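Local coordinates for penicillin-binding protein 2 (Pbp2) (Helicobacter pylori, PDB 5LP5), which probably cross-links peptidoglycan as a penicillin-binding transpeptidase in cell-shape maintenance, and forms a complex with the rod shape-determining protein MreC, at residues A[65-70]-A[149-154]. Numbering follows the deposited sequence.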
ATOM      1  N   ALA A  65       0.332  -3.879   9.102  1.00 45.88           N
ATOM      2  CA  ALA A  65       1.105  -3.122   8.114  1.00 46.14           C
ATOM      3  C   ALA A  65       0.529  -3.308   6.718  1.00 44.75           C
ATOM      4  O   ALA A  65       0.283  -4.430   6.263  1.00 47.05           O
ATOM      5  CB  ALA A  65       2.577  -3.536   8.118  1.00 44.27           C
ATOM      6  N   THR A  66       0.359  -2.189   6.028  1.00 43.14           N
ATOM      7  CA  THR A  66      -0.247  -2.188   4.723  1.00 42.43           C
ATOM      8  C   THR A  66       0.253  -1.029   3.857  1.00 43.27           C
ATOM      9  O   THR A  66       1.154  -0.288   4.248  1.00 42.38           O
ATOM     10  CB  THR A  66      -1.773  -2.150   4.866  1.00 42.79           C
ATOM     11  OG1 THR A  66      -2.351  -2.462   3.609  1.00 48.49           O
ATOM     12  CG2 THR A  66      -2.272  -0.801   5.349  1.00 41.78           C
ATOM     13  N   ASN A  67      -0.350  -0.867   2.679  1.00 43.67           N
ATOM     14  CA  ASN A  67       0.030   0.200   1.734  1.00 41.97           C
ATOM     15  C   ASN A  67      -1.150   1.137   1.389  1.00 41.02           C
ATOM     16  O   ASN A  67      -2.279   0.691   1.308  1.00 44.07           O
ATOM     17  CB  ASN A  67       0.557  -0.442   0.460  1.00 40.02           C
ATOM     18  CG  ASN A  67       1.770  -1.315   0.697  1.00 38.08           C
ATOM     19  OD1 ASN A  67       2.616  -1.015   1.544  1.00 39.49           O
ATOM     20  ND2 ASN A  67       1.881  -2.391  -0.082  1.00 34.71           N
ATOM     21  N   GLU A  68      -0.873   2.424   1.196  1.00 41.16           N
ATOM     22  CA  GLU A  68      -1.902   3.414   0.832  1.00 44.30           C
ATOM     23  C   GLU A  68      -1.608   4.018  -0.519  1.00 45.00           C
ATOM     24  O   GLU A  68      -0.501   4.490  -0.768  1.00 46.95           O
ATOM     25  CB  GLU A  68      -2.001   4.547   1.843  1.00 45.10           C
ATOM     26  CG  GLU A  68      -2.943   4.240   2.985  1.00 50.62           C
ATOM     27  CD  GLU A  68      -3.292   5.466   3.810  1.00 56.47           C
ATOM     28  OE1 GLU A  68      -2.836   6.583   3.474  1.00 59.89           O
ATOM     29  OE2 GLU A  68      -4.052   5.308   4.788  1.00 64.60           O
ATOM     30  N   LEU A  69      -2.616   3.988  -1.384  1.00 41.37           N
ATOM     31  CA  LEU A  69      -2.481   4.493  -2.727  1.00 36.91           C
ATOM     32  C   LEU A  69      -2.534   6.012  -2.716  1.00 34.96           C
ATOM     33  O   LEU A  69      -3.508   6.621  -2.315  1.00 31.03           O
ATOM     34  CB  LEU A  69      -3.584   3.914  -3.592  1.00 36.78           C
ATOM     35  CG  LEU A  69      -3.532   4.228  -5.063  1.00 37.98           C
ATOM     36  CD1 LEU A  69      -2.152   3.950  -5.638  1.00 38.83           C
ATOM     37  CD2 LEU A  69      -4.592   3.399  -5.785  1.00 37.94           C
ATOM     38  N   VAL A  70      -1.445   6.620  -3.144  1.00 36.89           N
ATOM     39  CA  VAL A  70      -1.318   8.075  -3.137  1.00 37.19           C
ATOM     40  C   VAL A  70      -0.754   8.497  -4.486  1.00 37.30           C
ATOM     41  O   VAL A  70      -0.554   7.655  -5.360  1.00 38.21           O
ATOM     42  CB  VAL A  70      -0.427   8.573  -1.972  1.00 36.23           C
ATOM     43  CG1 VAL A  70      -1.005   8.129  -0.647  1.00 36.32           C
ATOM     44  CG2 VAL A  70       0.993   8.055  -2.099  1.00 34.27           C
ATOM     45  N   ASP A 149       2.871   4.034  -3.998  1.00 37.52           N
ATOM     46  CA  ASP A 149       2.587   3.408  -2.715  1.00 41.21           C
ATOM     47  C   ASP A 149       3.316   4.093  -1.563  1.00 40.86           C
ATOM     48  O   ASP A 149       4.467   4.457  -1.681  1.00 46.93           O
ATOM     49  CB  ASP A 149       2.985   1.925  -2.740  1.00 43.99           C
ATOM     50  CG  ASP A 149       1.843   1.027  -3.140  1.00 48.76           C
ATOM     51  OD1 ASP A 149       0.682   1.494  -3.007  1.00 53.64           O
ATOM     52  OD2 ASP A 149       2.102  -0.132  -3.573  1.00 54.12           O
ATOM     53  N   LYS A 150       2.623   4.245  -0.448  1.00 39.43           N
ATOM     54  CA  LYS A 150       3.206   4.726   0.786  1.00 39.37           C
ATOM     55  C   LYS A 150       2.849   3.726   1.868  1.00 39.02           C
ATOM     56  O   LYS A 150       1.698   3.364   1.996  1.00 43.62           O
ATOM     57  CB  LYS A 150       2.648   6.111   1.120  1.00 40.79           C
ATOM     58  CG  LYS A 150       2.364   6.366   2.578  1.00 41.24           C
ATOM     59  CD  LYS A 150       1.917   7.808   2.773  1.00 42.70           C
ATOM     60  CE  LYS A 150       0.723   7.898   3.702  1.00 41.99           C
ATOM     61  NZ  LYS A 150       0.559   9.287   4.164  1.00 44.87           N
ATOM     62  N   ARG A 151       3.820   3.249   2.630  1.00 37.79           N
ATOM     63  CA  ARG A 151       3.555   2.268   3.668  1.00 34.69           C
ATOM     64  C   ARG A 151       2.670   2.915   4.718  1.00 34.84           C
ATOM     65  O   ARG A 151       2.704   4.137   4.934  1.00 32.53           O
ATOM     66  CB  ARG A 151       4.868   1.783   4.292  1.00 35.26           C
ATOM     67  CG  ARG A 151       4.786   0.465   5.067  1.00 34.86           C
ATOM     68  CD  ARG A 151       4.521  -0.725   4.143  1.00 34.38           C
ATOM     69  NE  ARG A 151       4.857  -2.023   4.750  1.00 33.26           N
ATOM     70  CZ  ARG A 151       4.432  -3.204   4.296  1.00 32.25           C
ATOM     71  NH1 ARG A 151       3.670  -3.274   3.213  1.00 32.41           N
ATOM     72  NH2 ARG A 151       4.769  -4.329   4.917  1.00 32.06           N
ATOM     73  N   TYR A 152       1.863   2.087   5.368  1.00 36.67           N
ATOM     74  CA  TYR A 152       0.912   2.561   6.373  1.00 36.48           C
ATOM     75  C   TYR A 152       0.696   1.545   7.495  1.00 35.46           C
ATOM     76  O   TYR A 152       0.374   0.389   7.251  1.00 33.54           O
ATOM     77  CB  TYR A 152      -0.423   2.894   5.708  1.00 37.75           C
ATOM     78  CG  TYR A 152      -1.455   3.454   6.661  1.00 39.52           C
ATOM     79  CD1 TYR A 152      -1.295   4.718   7.244  1.00 43.07           C
ATOM     80  CD2 TYR A 152      -2.578   2.719   6.988  1.00 38.52           C
ATOM     81  CE1 TYR A 152      -2.233   5.220   8.131  1.00 42.70           C
ATOM     82  CE2 TYR A 152      -3.529   3.216   7.853  1.00 38.32           C
ATOM     83  CZ  TYR A 152      -3.357   4.458   8.425  1.00 40.18           C
ATOM     84  OH  TYR A 152      -4.312   4.912   9.301  1.00 39.56           O
ATOM     85  N   TYR A 153       0.858   2.009   8.728  1.00 37.30           N
ATOM     86  CA  TYR A 153       0.700   1.191   9.926  1.00 36.27           C
ATOM     87  C   TYR A 153      -0.562   1.694  10.626  1.00 37.79           C
ATOM     88  O   TYR A 153      -0.548   2.731  11.292  1.00 36.78           O
ATOM     89  CB  TYR A 153       1.960   1.289  10.811  1.00 35.67           C
ATOM     90  CG  TYR A 153       3.217   0.910  10.046  1.00 33.74           C
ATOM     91  CD1 TYR A 153       3.690  -0.382  10.055  1.00 32.44           C
ATOM     92  CD2 TYR A 153       3.899   1.846   9.259  1.00 35.53           C
ATOM     93  CE1 TYR A 153       4.826  -0.739   9.333  1.00 32.68           C
ATOM     94  CE2 TYR A 153       5.031   1.494   8.530  1.00 33.82           C
ATOM     95  CZ  TYR A 153       5.484   0.203   8.572  1.00 32.93           C
ATOM     96  OH  TYR A 153       6.587  -0.168   7.863  1.00 34.18           O
ATOM     97  N   PRO A 154      -1.681   0.977  10.434  1.00 39.58           N
ATOM     98  CA  PRO A 154      -2.974   1.414  10.938  1.00 39.92           C
ATOM     99  C   PRO A 154      -2.972   1.679  12.422  1.00 41.12           C
ATOM    100  O   PRO A 154      -3.557   2.667  12.870  1.00 46.54           O
ATOM    101  CB  PRO A 154      -3.914   0.248  10.631  1.00 38.58           C
ATOM    102  CG  PRO A 154      -3.087  -0.826  10.064  1.00 39.85           C
ATOM    103  CD  PRO A 154      -1.787  -0.251   9.637  1.00 40.00           C
TER
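Strands 63-76 and 144-152 pair antiparallel, with a twist, through 65-70 and 149-154, in the N-terminal region of Pbp2 assigned to the dimerisation-domain family. Thr66 and Tyr152 are a hydrogen-bonded pair: Thr66 N donates to Tyr152 O at 2.9 Å, and Tyr152 N returns a bond to Thr66 O. Glu68 and Lys150 form the next such pair, with Glu68 N 2.9 Å from Lys150 O. Asn67 and Arg151 make the non-hydrogen-bonded pair between them, and here the side chains bond instead. Arg151 NH1 donates to Asn67 OD1 at 3.0 Å, with an N-H...O angle of 168°. The oxygen lies in the guanidinium plane, but the donor sits above the amide plane. A turn about the CB-CG bond of Arg151 (chi2 68°) brings its CD against Thr66 O. Outside the pair, Glu192 forms a salt bridge with Arg151 NE, Gly54 O takes NH1, and Arg53 O takes Asn67 ND2. Together these bonds probably fix both groups.

Thr66, Glu68, Lys150 and Tyr152 share the other face. Glu68 OE2 lies 3.5 Å above the centre of the Tyr152 ring, while Thr66 CG2 meets the ring edge. Glu68 OE1 and Lys150 NZ are 4.4 Å apart, too far for a salt bridge but probably still attractive. Next to this pair, Ala65 CB packs obliquely on the Tyr153 ring, whose OH also bonds to Glu192.

In the same mixed sheet, strand 63-76 also pairs antiparallel with 56-57 and 118-125; the loop holding Asn276 and Val279 meets Tyr152 and Lys150, and Phe182 and Thr221 of the neighbouring MreC chain pack on Leu69 and Asp149.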